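Local coordinates for protein putative glycoside hydrolase (Bacteroides thetaiotaomicron VPI-5482, PDB 3HBZ) that is of unproven function but binds calcium and may take part in carbohydrate metabolism, possibly as a glycoside hydrolase, at residues F261-D273 / F284-I296. Numbering follows the deposited sequence.
With PEG (di(hydroxyethyl)ether), chain T; PEG (di(hydroxyethyl)ether), chain N.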
loop_
_atom_site.group_PDB
_atom_site.type_symbol
_atom_site.label_atom_id
_atom_site.label_comp_id
_atom_site.label_asym_id
_atom_site.label_seq_id
_atom_site.Cartn_x
_atom_site.Cartn_y
_atom_site.Cartn_z
ATOM N N PHE A 261 5.608 -12.256 8.559
ATOM C CA PHE A 261 6.739 -12.602 9.430
ATOM C C PHE A 261 7.084 -14.081 9.396
ATOM O O PHE A 261 8.000 -14.497 10.064
ATOM C CB PHE A 261 6.459 -12.192 10.892
ATOM C CG PHE A 261 6.265 -10.708 11.083
ATOM C CD1 PHE A 261 7.269 -9.824 10.711
ATOM C CD2 PHE A 261 5.084 -10.205 11.611
ATOM C CE1 PHE A 261 7.124 -8.453 10.898
ATOM C CE2 PHE A 261 4.906 -8.846 11.795
ATOM C CZ PHE A 261 5.945 -7.950 11.417
ATOM N N THR A 262 6.358 -14.880 8.630
ATOM C CA THR A 262 6.551 -16.323 8.706
ATOM C C THR A 262 6.815 -16.986 7.359
ATOM O O THR A 262 7.148 -18.139 7.342
ATOM C CB THR A 262 5.301 -16.997 9.314
ATOM O OG1 THR A 262 4.161 -16.652 8.511
ATOM C CG2 THR A 262 5.082 -16.555 10.802
ATOM N N SER A 263 6.620 -16.305 6.226
ATOM C CA SER A 263 6.828 -16.962 4.935
ATOM C C SER A 263 8.237 -17.518 4.788
ATOM O O SER A 263 9.189 -16.834 5.075
ATOM C CB SER A 263 6.611 -15.986 3.784
ATOM O OG SER A 263 6.999 -16.605 2.554
ATOM N N PRO A 264 8.373 -18.751 4.296
ATOM C CA PRO A 264 9.740 -19.266 4.083
ATOM C C PRO A 264 10.502 -18.463 3.024
ATOM O O PRO A 264 11.702 -18.606 2.915
ATOM C CB PRO A 264 9.539 -20.719 3.605
ATOM C CG PRO A 264 8.083 -20.988 3.645
ATOM C CD PRO A 264 7.313 -19.742 4.008
ATOM N N ASN A 265 9.810 -17.619 2.268
ATOM C CA ASN A 265 10.496 -16.765 1.292
ATOM C C ASN A 265 11.198 -15.566 1.910
ATOM O O ASN A 265 11.971 -14.874 1.204
ATOM C CB ASN A 265 9.514 -16.296 0.190
ATOM C CG ASN A 265 9.145 -17.434 -0.747
ATOM O OD1 ASN A 265 8.814 -18.504 -0.269
ATOM N ND2 ASN A 265 9.269 -17.232 -2.066
ATOM N N LEU A 266 10.920 -15.283 3.188
ATOM C CA LEU A 266 11.556 -14.109 3.871
ATOM C C LEU A 266 13.054 -14.305 3.925
ATOM O O LEU A 266 13.515 -15.428 4.165
ATOM C CB LEU A 266 11.019 -13.963 5.298
ATOM C CG LEU A 266 9.642 -13.311 5.362
ATOM C CD1 LEU A 266 8.979 -13.589 6.694
ATOM C CD2 LEU A 266 9.724 -11.774 5.135
ATOM N N VAL A 267 13.804 -13.232 3.658
ATOM C CA VAL A 267 15.239 -13.257 3.861
ATOM C C VAL A 267 15.709 -12.311 4.977
ATOM O O VAL A 267 16.730 -12.584 5.603
ATOM C CB VAL A 267 16.028 -13.021 2.528
ATOM C CG1 VAL A 267 15.699 -14.146 1.540
ATOM C CG2 VAL A 267 15.722 -11.645 1.934
ATOM N N SER A 268 14.932 -11.273 5.274
ATOM C CA SER A 268 15.356 -10.247 6.210
ATOM C C SER A 268 14.149 -9.534 6.818
ATOM O O SER A 268 13.099 -9.378 6.167
ATOM C CB SER A 268 16.281 -9.256 5.498
ATOM O OG SER A 268 16.792 -8.318 6.406
ATOM N N ILE A 269 14.279 -9.170 8.092
ATOM C CA ILE A 269 13.258 -8.424 8.810
ATOM C C ILE A 269 13.859 -7.340 9.699
ATOM O O ILE A 269 14.808 -7.609 10.424
ATOM C CB ILE A 269 12.459 -9.325 9.712
ATOM C CG1 ILE A 269 11.867 -10.471 8.890
ATOM C CG2 ILE A 269 11.335 -8.501 10.372
ATOM C CD1 ILE A 269 11.045 -11.522 9.739
ATOM N N ALA A 270 13.321 -6.122 9.624
ATOM C CA ALA A 270 13.618 -5.040 10.586
ATOM C C ALA A 270 12.309 -4.744 11.349
ATOM O O ALA A 270 11.213 -4.788 10.764
ATOM C CB ALA A 270 14.093 -3.803 9.850
ATOM N N ARG A 271 12.386 -4.517 12.657
ATOM C CA ARG A 271 11.158 -4.291 13.467
ATOM C C ARG A 271 11.457 -3.566 14.766
ATOM O O ARG A 271 12.414 -3.892 15.473
ATOM C CB ARG A 271 10.501 -5.610 13.806
ATOM C CG ARG A 271 9.133 -5.475 14.388
ATOM C CD ARG A 271 8.467 -6.817 14.468
ATOM N NE ARG A 271 7.043 -6.669 14.739
ATOM C CZ ARG A 271 6.252 -7.629 15.199
ATOM N NH1 ARG A 271 6.717 -8.844 15.442
ATOM N NH2 ARG A 271 4.969 -7.372 15.387
ATOM N N ILE A 272 10.633 -2.578 15.090
ATOM C CA ILE A 272 10.834 -1.809 16.319
ATOM C C ILE A 272 10.627 -2.749 17.519
ATOM O O ILE A 272 9.680 -3.551 17.543
ATOM C CB ILE A 272 9.898 -0.555 16.374
ATOM C CG1 ILE A 272 10.368 0.418 17.486
ATOM C CG2 ILE A 272 8.420 -0.993 16.523
ATOM C CD1 ILE A 272 9.971 1.960 17.242
ATOM N N ASP A 273 11.516 -2.641 18.502
ATOM C CA ASP A 273 11.397 -3.404 19.746
ATOM C C ASP A 273 11.314 -2.538 21.006
ATOM O O ASP A 273 11.207 -3.086 22.091
ATOM C CB ASP A 273 12.567 -4.405 19.902
ATOM C CG ASP A 273 13.931 -3.714 20.081
ATOM O OD1 ASP A 273 14.035 -2.455 19.983
ATOM O OD2 ASP A 273 14.919 -4.427 20.330
ATOM N N PHE A 284 13.976 6.328 15.502
ATOM C CA PHE A 284 14.156 4.900 15.455
ATOM C C PHE A 284 15.153 4.572 14.371
ATOM O O PHE A 284 15.248 5.265 13.358
ATOM C CB PHE A 284 12.835 4.151 15.263
ATOM C CG PHE A 284 12.082 4.493 14.020
ATOM C CD1 PHE A 284 12.295 3.791 12.837
ATOM C CD2 PHE A 284 11.084 5.442 14.041
ATOM C CE1 PHE A 284 11.571 4.080 11.702
ATOM C CE2 PHE A 284 10.349 5.727 12.895
ATOM C CZ PHE A 284 10.580 5.032 11.732
ATOM N N LYS A 285 15.922 3.522 14.593
ATOM C CA LYS A 285 16.867 3.059 13.587
ATOM C C LYS A 285 16.958 1.561 13.669
ATOM O O LYS A 285 17.684 1.028 14.475
ATOM C CB LYS A 285 18.223 3.723 13.774
ATOM C CG LYS A 285 19.266 3.328 12.723
ATOM C CD LYS A 285 20.541 4.121 12.946
ATOM C CE LYS A 285 21.661 3.614 12.073
ATOM N NZ LYS A 285 22.921 4.391 12.257
ATOM N N LEU A 286 16.219 0.890 12.800
ATOM C CA LEU A 286 15.948 -0.527 12.937
ATOM C C LEU A 286 16.854 -1.301 12.019
ATOM O O LEU A 286 16.736 -1.173 10.824
ATOM C CB LEU A 286 14.495 -0.793 12.562
ATOM C CG LEU A 286 13.492 0.131 13.254
ATOM C CD1 LEU A 286 12.096 -0.210 12.719
ATOM C CD2 LEU A 286 13.599 0.066 14.799
ATOM N N PRO A 287 17.754 -2.124 12.576
ATOM C CA PRO A 287 18.562 -2.925 11.689
ATOM C C PRO A 287 17.789 -4.053 11.019
ATOM O O PRO A 287 16.929 -4.703 11.646
ATOM C CB PRO A 287 19.656 -3.487 12.603
ATOM C CG PRO A 287 19.031 -3.517 13.964
ATOM C CD PRO A 287 18.002 -2.421 13.999
ATOM N N PHE A 288 18.095 -4.283 9.741
ATOM C CA PHE A 288 17.589 -5.475 9.075
ATOM C C PHE A 288 18.383 -6.686 9.585
ATOM O O PHE A 288 19.602 -6.653 9.654
ATOM C CB PHE A 288 17.702 -5.338 7.550
ATOM C CG PHE A 288 16.548 -4.565 6.925
ATOM C CD1 PHE A 288 16.527 -3.181 6.964
ATOM C CD2 PHE A 288 15.527 -5.224 6.278
ATOM C CE1 PHE A 288 15.520 -2.475 6.391
ATOM C CE2 PHE A 288 14.500 -4.506 5.691
ATOM C CZ PHE A 288 14.509 -3.128 5.765
ATOM N N HIS A 289 17.668 -7.699 10.038
ATOM C CA HIS A 289 18.282 -8.945 10.447
ATOM C C HIS A 289 18.226 -9.925 9.254
ATOM O O HIS A 289 17.144 -10.229 8.831
ATOM C CB HIS A 289 17.461 -9.590 11.553
ATOM C CG HIS A 289 17.538 -8.908 12.879
ATOM N ND1 HIS A 289 17.937 -9.567 14.022
ATOM C CD2 HIS A 289 17.185 -7.658 13.265
ATOM C CE1 HIS A 289 17.873 -8.734 15.051
ATOM N NE2 HIS A 289 17.431 -7.564 14.616
HETATM N N MSE A 290 19.346 -10.476 8.770
HETATM C CA MSE A 290 19.225 -11.543 7.794
HETATM C C MSE A 290 18.938 -12.853 8.519
HETATM O O MSE A 290 19.681 -13.250 9.408
HETATM C CB MSE A 290 20.446 -11.671 6.923
HETATM C CG MSE A 290 20.183 -12.550 5.681
HETATM SE SE MSE A 290 21.612 -12.456 4.454
HETATM C CE MSE A 290 23.084 -13.219 5.422
ATOM N N LEU A 291 17.861 -13.516 8.118
ATOM C CA LEU A 291 17.360 -14.698 8.826
ATOM C C LEU A 291 18.228 -15.915 8.676
ATOM O O LEU A 291 18.979 -16.066 7.682
ATOM C CB LEU A 291 15.944 -15.039 8.351
ATOM C CG LEU A 291 14.936 -13.888 8.489
ATOM C CD1 LEU A 291 13.562 -14.353 8.011
ATOM C CD2 LEU A 291 14.866 -13.355 9.931
ATOM N N SER A 292 18.138 -16.791 9.675
ATOM C CA SER A 292 18.947 -18.001 9.715
ATOM C C SER A 292 18.732 -18.878 8.459
ATOM O O SER A 292 17.627 -19.044 8.017
ATOM C CB SER A 292 18.571 -18.802 10.951
ATOM O OG SER A 292 19.504 -19.827 11.102
ATOM N N GLY A 293 19.805 -19.378 7.883
ATOM C CA GLY A 293 19.732 -20.216 6.688
ATOM C C GLY A 293 19.217 -19.485 5.450
ATOM O O GLY A 293 18.853 -20.126 4.475
ATOM N N LYS A 294 19.139 -18.156 5.474
ATOM C CA LYS A 294 18.759 -17.413 4.279
ATOM C C LYS A 294 19.967 -16.609 3.781
ATOM O O LYS A 294 20.943 -16.394 4.524
ATOM C CB LYS A 294 17.555 -16.513 4.558
ATOM C CG LYS A 294 16.371 -17.199 5.275
ATOM C CD LYS A 294 15.466 -18.064 4.382
ATOM C CE LYS A 294 14.270 -18.674 5.170
ATOM N NZ LYS A 294 13.288 -17.674 5.779
ATOM N N TYR A 295 19.922 -16.215 2.506
ATOM C CA TYR A 295 20.988 -15.393 1.898
ATOM C C TYR A 295 20.449 -14.564 0.736
ATOM O O TYR A 295 19.513 -14.972 0.056
ATOM C CB TYR A 295 22.138 -16.252 1.408
ATOM C CG TYR A 295 23.427 -15.471 1.231
ATOM C CD1 TYR A 295 24.088 -14.921 2.336
ATOM C CD2 TYR A 295 24.009 -15.305 -0.029
ATOM C CE1 TYR A 295 25.265 -14.222 2.193
ATOM C CE2 TYR A 295 25.195 -14.607 -0.184
ATOM C CZ TYR A 295 25.825 -14.065 0.938
ATOM O OH TYR A 295 27.008 -13.366 0.810
ATOM N N ILE A 296 20.999 -13.370 0.559
ATOM C CA ILE A 296 20.653 -12.502 -0.558
ATOM C C ILE A 296 21.593 -12.793 -1.710
ATOM O O ILE A 296 22.784 -12.519 -1.655
ATOM C CB ILE A 296 20.685 -10.996 -0.160
ATOM C CG1 ILE A 296 19.674 -10.744 0.961
ATOM C CG2 ILE A 296 20.318 -10.122 -1.368
ATOM C CD1 ILE A 296 19.984 -9.517 1.941
HETATM C C1 PEG T . 9.389 -11.000 14.055
HETATM O O1 PEG T . 9.780 -10.208 15.204
HETATM C C2 PEG T . 8.761 -12.356 14.424
HETATM O O2 PEG T . 9.294 -13.418 13.610
HETATM C C3 PEG T . 8.805 -14.728 13.949
HETATM C C1 PEG N . 10.839 -17.953 8.999
HETATM O O1 PEG N . 11.175 -17.710 7.614
HETATM C C2 PEG N . 10.640 -16.645 9.804
HETATM O O2 PEG N . 11.335 -16.702 11.069
HETATM C C3 PEG N . 11.532 -15.445 11.737
HETATM C C4 PEG N . 12.111 -15.653 13.141
HETATM O O HOH W 1 15.089 -4.501 13.713
#
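Ile-269 and His-289 form an antiparallel hydrogen-bonded pair, with His-289 N to Ile-269 O at 2.9 Å and Ile-269 N to His-289 O at 3.1 Å; a further hydrogen bond, Leu-291 N to Val-267 O, closes the non-hydrogen-bonded pair Ser-268/Met-290, and the axes of short segments 266-271 and 284-287 make 158° between their N-to-C directions. A water bridges Arg-271 N and Pro-287 O in place of a direct bond. The methyl of Ala-270 sits over the Phe-288 ring, CB 3.8 Å from the centroid and 9° off the normal, a CH-pi contact. In one of its two modelled conformers, Ser-268 OG reaches the same ring at its edge, in plane, 3.3 Å from Phe-288 CD2. Leu-291 CD1 packs on Leu-266 CB at 3.7 Å, while Ile-272 meets Leu-286 and Phe-284. After the type II turn 291-294, Lys-294 folds back in one of two conformers: bends at chi2 (-79°) and chi4 bring NZ 2.8 Å from Leu-266 O, with a full hydrogen bond to the PEG hydroxyl O1 and a weak one to Pro-264 O. So placed, the ammonium ties the type I turn 263-266 to segment 284-296. These strands form a beta hairpin. Strand 240-247 flanks 266-271 on its other side, where Val-267 and Ser-268 both face Met-245 in a classic bulge and Arg-271 salt-bridges Asp-240; strand 210-220 pairs with 281-290, and Tyr-306 touches Val-267 and Ile-296.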